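PDB 6T7J: carbon monoxide dehydrogenase, which probably catalyses the reversible oxidation of carbon monoxide to carbon dioxide at a nickel-iron-sulfur cluster, which in this crystal lacks its nickel. Local coordinates for residues F573-V578 with K603-P608; E167-L172 with G227-M232. One frame throughout, in Å; residues are numbered along the deposited sequence.

Contact 1 of 2, residues F573-V578 with K603-P608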
loop_
_atom_site.group_PDB
_atom_site.type_symbol
_atom_site.label_atom_id
_atom_site.label_comp_id
_atom_site.label_asym_id
_atom_site.label_seq_id
_atom_site.Cartn_x
_atom_site.Cartn_y
_atom_site.Cartn_z
ATOM N N PHE A 573 -9.008 -16.514 -19.370
ATOM C CA PHE A 573 -9.426 -17.434 -18.321
ATOM C C PHE A 573 -8.209 -17.889 -17.523
ATOM O O PHE A 573 -7.269 -18.461 -18.085
ATOM C CB PHE A 573 -10.140 -18.618 -18.974
ATOM C CG PHE A 573 -10.605 -19.672 -18.016
ATOM C CD1 PHE A 573 -11.763 -19.498 -17.278
ATOM C CD2 PHE A 573 -9.902 -20.860 -17.885
ATOM C CE1 PHE A 573 -12.198 -20.479 -16.407
ATOM C CE2 PHE A 573 -10.331 -21.843 -17.017
ATOM C CZ PHE A 573 -11.482 -21.654 -16.281
ATOM N N THR A 574 -8.220 -17.633 -16.216
ATOM C CA THR A 574 -7.035 -17.781 -15.377
ATOM C C THR A 574 -7.325 -18.736 -14.226
ATOM O O THR A 574 -8.180 -18.453 -13.379
ATOM C CB THR A 574 -6.579 -16.421 -14.841
ATOM O OG1 THR A 574 -6.237 -15.566 -15.941
ATOM C CG2 THR A 574 -5.369 -16.574 -13.927
ATOM N N HIS A 575 -6.596 -19.849 -14.188
ATOM C CA HIS A 575 -6.759 -20.870 -13.164
ATOM C C HIS A 575 -5.794 -20.635 -12.009
ATOM O O HIS A 575 -4.645 -20.230 -12.212
ATOM C CB HIS A 575 -6.523 -22.263 -13.752
ATOM C CG HIS A 575 -6.007 -23.259 -12.758
ATOM N ND1 HIS A 575 -4.692 -23.670 -12.726
ATOM C CD2 HIS A 575 -6.632 -23.924 -11.757
ATOM C CE1 HIS A 575 -4.530 -24.548 -11.751
ATOM N NE2 HIS A 575 -5.691 -24.717 -11.146
ATOM N N LEU A 576 -6.273 -20.895 -10.795
ATOM C CA LEU A 576 -5.460 -20.842 -9.589
ATOM C C LEU A 576 -5.402 -22.232 -8.973
ATOM O O LEU A 576 -6.438 -22.883 -8.803
ATOM C CB LEU A 576 -6.028 -19.843 -8.579
ATOM C CG LEU A 576 -6.301 -18.422 -9.071
ATOM C CD1 LEU A 576 -6.719 -17.542 -7.907
ATOM C CD2 LEU A 576 -5.077 -17.852 -9.771
ATOM N N GLY A 577 -4.196 -22.681 -8.641
ATOM C CA GLY A 577 -4.021 -23.979 -8.022
ATOM C C GLY A 577 -3.914 -23.890 -6.515
ATOM O O GLY A 577 -3.892 -24.911 -5.821
ATOM N N VAL A 578 -3.830 -22.667 -6.000
ATOM C CA VAL A 578 -3.889 -22.393 -4.570
ATOM C C VAL A 578 -5.095 -21.496 -4.331
ATOM O O VAL A 578 -5.306 -20.524 -5.067
ATOM C CB VAL A 578 -2.592 -21.736 -4.057
ATOM C CG1 VAL A 578 -2.751 -21.276 -2.616
ATOM C CG2 VAL A 578 -1.423 -22.703 -4.183
ATOM N N LYS A 603 -11.926 -14.433 -16.304
ATOM C CA LYS A 603 -12.399 -14.769 -14.966
ATOM C C LYS A 603 -11.411 -15.715 -14.299
ATOM O O LYS A 603 -10.544 -16.308 -14.947
ATOM C CB LYS A 603 -13.800 -15.390 -14.999
ATOM C CG LYS A 603 -13.880 -16.760 -15.657
ATOM C CD LYS A 603 -15.323 -17.232 -15.716
ATOM C CE LYS A 603 -15.469 -18.517 -16.508
ATOM N NZ LYS A 603 -16.905 -18.868 -16.716
ATOM N N PHE A 604 -11.562 -15.848 -12.985
ATOM C CA PHE A 604 -10.773 -16.771 -12.188
ATOM C C PHE A 604 -11.471 -18.125 -12.078
ATOM O O PHE A 604 -12.691 -18.243 -12.228
ATOM C CB PHE A 604 -10.527 -16.200 -10.791
ATOM C CG PHE A 604 -9.414 -15.196 -10.733
ATOM C CD1 PHE A 604 -8.099 -15.588 -10.918
ATOM C CD2 PHE A 604 -9.683 -13.858 -10.492
ATOM C CE1 PHE A 604 -7.073 -14.662 -10.865
ATOM C CE2 PHE A 604 -8.661 -12.930 -10.438
ATOM C CZ PHE A 604 -7.354 -13.332 -10.625
ATOM N N TYR A 605 -10.673 -19.153 -11.807
ATOM C CA TYR A 605 -11.193 -20.501 -11.606
ATOM C C TYR A 605 -10.253 -21.232 -10.661
ATOM O O TYR A 605 -9.088 -21.459 -10.999
ATOM C CB TYR A 605 -11.321 -21.246 -12.933
ATOM C CG TYR A 605 -11.303 -22.752 -12.809
ATOM C CD1 TYR A 605 -12.346 -23.432 -12.190
ATOM C CD2 TYR A 605 -10.245 -23.496 -13.316
ATOM C CE1 TYR A 605 -12.331 -24.807 -12.075
ATOM C CE2 TYR A 605 -10.224 -24.871 -13.207
ATOM C CZ TYR A 605 -11.269 -25.523 -12.588
ATOM O OH TYR A 605 -11.249 -26.895 -12.480
ATOM N N VAL A 606 -10.756 -21.590 -9.484
ATOM C CA VAL A 606 -9.950 -22.197 -8.432
ATOM C C VAL A 606 -10.078 -23.712 -8.518
ATOM O O VAL A 606 -11.192 -24.251 -8.502
ATOM C CB VAL A 606 -10.376 -21.690 -7.043
ATOM C CG1 VAL A 606 -9.398 -22.170 -5.982
ATOM C CG2 VAL A 606 -10.476 -20.170 -7.043
ATOM N N GLU A 607 -8.937 -24.397 -8.607
ATOM C CA GLU A 607 -8.897 -25.855 -8.604
ATOM C C GLU A 607 -7.512 -26.347 -8.202
ATOM O O GLU A 607 -6.581 -26.323 -9.018
ATOM C CB GLU A 607 -9.273 -26.419 -9.974
ATOM C CG GLU A 607 -9.292 -27.936 -10.011
ATOM C CD GLU A 607 -9.934 -28.534 -8.772
ATOM O OE1 GLU A 607 -11.172 -28.438 -8.638
ATOM O OE2 GLU A 607 -9.199 -29.094 -7.930
ATOM N N PRO A 608 -7.338 -26.806 -6.959
ATOM C CA PRO A 608 -6.012 -27.272 -6.521
ATOM C C PRO A 608 -5.553 -28.570 -7.176
ATOM O O PRO A 608 -4.386 -28.943 -6.994
ATOM C CB PRO A 608 -6.187 -27.452 -5.005
ATOM C CG PRO A 608 -7.384 -26.623 -4.651
ATOM C CD PRO A 608 -8.287 -26.704 -5.839
#
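Thr-574, His-575 and Leu-576 pair with Phe-604, Tyr-605 and Val-606 as two adjacent parallel strands. They lie at one edge of a six-stranded parallel sheet of the CO dehydrogenase fold, with 604-606 outermost within the chain. Backbone bonds set the register. Thr-574 N donates to Lys-603 O at 3.0 Å, Leu-576 N to Tyr-605 O at 2.9 Å, and Glu-607 N to Leu-576 O. The bond from Tyr-605 N to Thr-574 O is weak.

Aromatic groups gather on the face that carries His-575 and Tyr-605. Phe-573 has its CG anti to the backbone N (chi1 179°), which carries the ring over to Tyr-605. Its CZ lies 3.4 Å from Tyr-605 CB. The rings are nearly parallel but barely overlap. Lys-603 CE reaches the Phe-573 ring at its edge, while Lys-603 NZ forms a salt bridge with Glu-597. The hydroxyl of Tyr-605 bonds to Thr-616 of helix 610-627, which packs on this face.

Apolar contacts fill the other face. Leu-576 CG lies 3.8 Å from Phe-604 CD1, and the Thr-574 and Phe-604 side chains lie side by side, with Thr-574 CG2 4.0 Å from Phe-604 CE1. Helix 558-569 packs there.

His-575 ND1 is hydrogen-bonded to Ser-551 OG, so both ring nitrogens are engaged. His-575 NE2 donates to Glu-607 O at 2.8 Å, with the oxygen in the ring plane.

Contact 2 of 2, residues E167-L172 with G227-M232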
loop_
_atom_site.group_PDB
_atom_site.type_symbol
_atom_site.label_atom_id
_atom_site.label_comp_id
_atom_site.label_asym_id
_atom_site.label_seq_id
_atom_site.Cartn_x
_atom_site.Cartn_y
_atom_site.Cartn_z
ATOM N N GLU A 167 -5.298 10.915 -17.769
ATOM C CA GLU A 167 -5.030 10.250 -19.030
ATOM C C GLU A 167 -4.473 8.852 -18.768
ATOM O O GLU A 167 -3.810 8.621 -17.753
ATOM C CB GLU A 167 -4.036 11.060 -19.860
ATOM C CG GLU A 167 -4.661 12.219 -20.625
ATOM C CD GLU A 167 -4.640 13.520 -19.844
ATOM O OE1 GLU A 167 -4.276 14.562 -20.429
ATOM O OE2 GLU A 167 -4.992 13.501 -18.646
ATOM N N PRO A 168 -4.734 7.901 -19.661
ATOM C CA PRO A 168 -4.252 6.533 -19.443
ATOM C C PRO A 168 -2.738 6.442 -19.559
ATOM O O PRO A 168 -2.073 7.299 -20.145
ATOM C CB PRO A 168 -4.939 5.728 -20.553
ATOM C CG PRO A 168 -6.052 6.603 -21.048
ATOM C CD PRO A 168 -5.570 8.003 -20.867
ATOM N N LEU A 169 -2.200 5.369 -18.981
ATOM C CA LEU A 169 -0.767 5.113 -19.040
ATOM C C LEU A 169 -0.295 5.041 -20.486
ATOM O O LEU A 169 -0.969 4.471 -21.350
ATOM C CB LEU A 169 -0.437 3.809 -18.315
ATOM C CG LEU A 169 -0.351 3.867 -16.791
ATOM C CD1 LEU A 169 -0.339 2.468 -16.213
ATOM C CD2 LEU A 169 0.891 4.633 -16.360
ATOM N N ARG A 170 0.877 5.625 -20.748
ATOM C CA ARG A 170 1.400 5.653 -22.111
ATOM C C ARG A 170 1.658 4.247 -22.639
ATOM O O ARG A 170 1.348 3.947 -23.798
ATOM C CB ARG A 170 2.680 6.487 -22.164
ATOM C CG ARG A 170 2.506 7.914 -21.676
ATOM C CD ARG A 170 1.799 8.772 -22.712
ATOM N NE ARG A 170 2.515 8.786 -23.983
ATOM C CZ ARG A 170 3.398 9.713 -24.334
ATOM N NH1 ARG A 170 4.001 9.644 -25.512
ATOM N NH2 ARG A 170 3.679 10.711 -23.507
ATOM N N MET A 171 2.208 3.364 -21.800
ATOM C CA MET A 171 2.557 2.020 -22.249
ATOM C C MET A 171 1.346 1.234 -22.742
ATOM O O MET A 171 1.518 0.228 -23.442
ATOM C CB MET A 171 3.256 1.254 -21.124
ATOM C CG MET A 171 4.654 1.759 -20.806
ATOM S SD MET A 171 5.833 1.450 -22.134
ATOM C CE MET A 171 6.278 -0.248 -21.796
ATOM N N LEU A 172 0.129 1.676 -22.410
ATOM C CA LEU A 172 -1.073 1.047 -22.944
ATOM C C LEU A 172 -1.126 1.088 -24.466
ATOM O O LEU A 172 -1.943 0.373 -25.058
ATOM C CB LEU A 172 -2.324 1.713 -22.365
ATOM C CG LEU A 172 -2.599 1.467 -20.880
ATOM C CD1 LEU A 172 -3.982 1.966 -20.503
ATOM C CD2 LEU A 172 -2.448 -0.006 -20.540
ATOM N N GLY A 227 0.733 -4.919 -15.226
ATOM C CA GLY A 227 1.084 -5.816 -16.318
ATOM C C GLY A 227 1.411 -5.093 -17.610
ATOM O O GLY A 227 2.409 -5.398 -18.268
ATOM N N TRP A 228 0.575 -4.133 -17.994
ATOM C CA TRP A 228 0.717 -3.451 -19.272
ATOM C C TRP A 228 1.593 -2.204 -19.194
ATOM O O TRP A 228 1.652 -1.444 -20.166
ATOM C CB TRP A 228 -0.664 -3.089 -19.823
ATOM C CG TRP A 228 -1.368 -4.255 -20.443
ATOM C CD1 TRP A 228 -2.353 -5.012 -19.880
ATOM C CD2 TRP A 228 -1.130 -4.807 -21.744
ATOM N NE1 TRP A 228 -2.748 -5.999 -20.752
ATOM C CE2 TRP A 228 -2.012 -5.895 -21.903
ATOM C CE3 TRP A 228 -0.262 -4.483 -22.791
ATOM C CZ2 TRP A 228 -2.049 -6.662 -23.066
ATOM C CZ3 TRP A 228 -0.298 -5.248 -23.944
ATOM C CH2 TRP A 228 -1.186 -6.323 -24.073
ATOM N N SER A 229 2.278 -1.980 -18.075
ATOM C CA SER A 229 3.132 -0.806 -17.950
ATOM C C SER A 229 4.382 -1.115 -17.137
ATOM O O SER A 229 5.480 -1.201 -17.695
ATOM C CB SER A 229 2.360 0.352 -17.318
ATOM O OG SER A 229 3.183 1.496 -17.181
ATOM N N GLY A 230 4.227 -1.284 -15.824
ATOM C CA GLY A 230 5.352 -1.523 -14.938
ATOM C C GLY A 230 6.160 -2.758 -15.281
ATOM O O GLY A 230 7.355 -2.665 -15.577
ATOM N N SER A 231 5.517 -3.927 -15.240
ATOM C CA SER A 231 6.192 -5.152 -15.657
ATOM C C SER A 231 6.609 -5.075 -17.121
ATOM O O SER A 231 7.679 -5.572 -17.502
ATOM C CB SER A 231 5.280 -6.357 -15.419
ATOM O OG SER A 231 5.490 -6.916 -14.135
ATOM N N MET A 232 5.774 -4.447 -17.954
ATOM C CA MET A 232 6.102 -4.276 -19.367
ATOM C C MET A 232 7.357 -3.428 -19.539
ATOM O O MET A 232 8.241 -3.761 -20.338
ATOM C CB MET A 232 4.919 -3.644 -20.101
ATOM C CG MET A 232 5.045 -3.672 -21.612
ATOM S SD MET A 232 4.764 -5.314 -22.299
ATOM C CE MET A 232 2.983 -5.432 -22.179
#
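Leu-172 CD2 touches Trp-228 CB at 3.6 Å and lies oblique to the indole beyond it. The two side chains cross at about a right angle. Trp-183 packs edge-to-face with the indole.

No hydrogen bond joins 167-172 to 227-232 directly. Met-171 spans the contact. Its CB sits 3.3 Å from Trp-228 O, and its CG passes Ser-229 OG. Bends at chi2 (-68°) and chi3 (-82°) bring CE to within 3.6 Å of Met-232 CG. An alanine here would keep the CB contacts, but the loss of the thioether arm is likely to leave a gap beside Met-232. Leu-169 CD1 touches Ser-229 CB at 3.6 Å.

Glu-160 supplies a polar link: its OE2 accepts a bond from Met-171 N and is hydrogen-bonded to Ser-229 OG, while its OE1 accepts one from Arg-170 N, so one carboxylate bonds to both segments.

The 3-10 turn 170-172 follows helix 146-162 and rests against helix 212-242 where that helix has a wider pi-type turn. Helix 193-203 adds Ile-193 beside Leu-169 and Ser-229, and helix 525-538 packs on Trp-228 and Met-232.

In the fold
From the N terminus, contact 2 comes first. It closes the mostly helical path from the loop after helix 146-162 to the middle of helix 212-242. Contact 1 opens much later and closes a shorter path, from strand 574-576 through helices 586-595 and 597-600 to strand 604-606. The two are in series, neither nested nor crossed. Their centres are 25 Å apart, and their nearest atoms about 11 Å, so they do not touch. Contact 2 joins parts of the helical region. Contact 1 completes the edge of a parallel sheet. The hydrogen bond from Trp-228 to Ser-570 connects helix 212-242 to the chain just before strand 574-576.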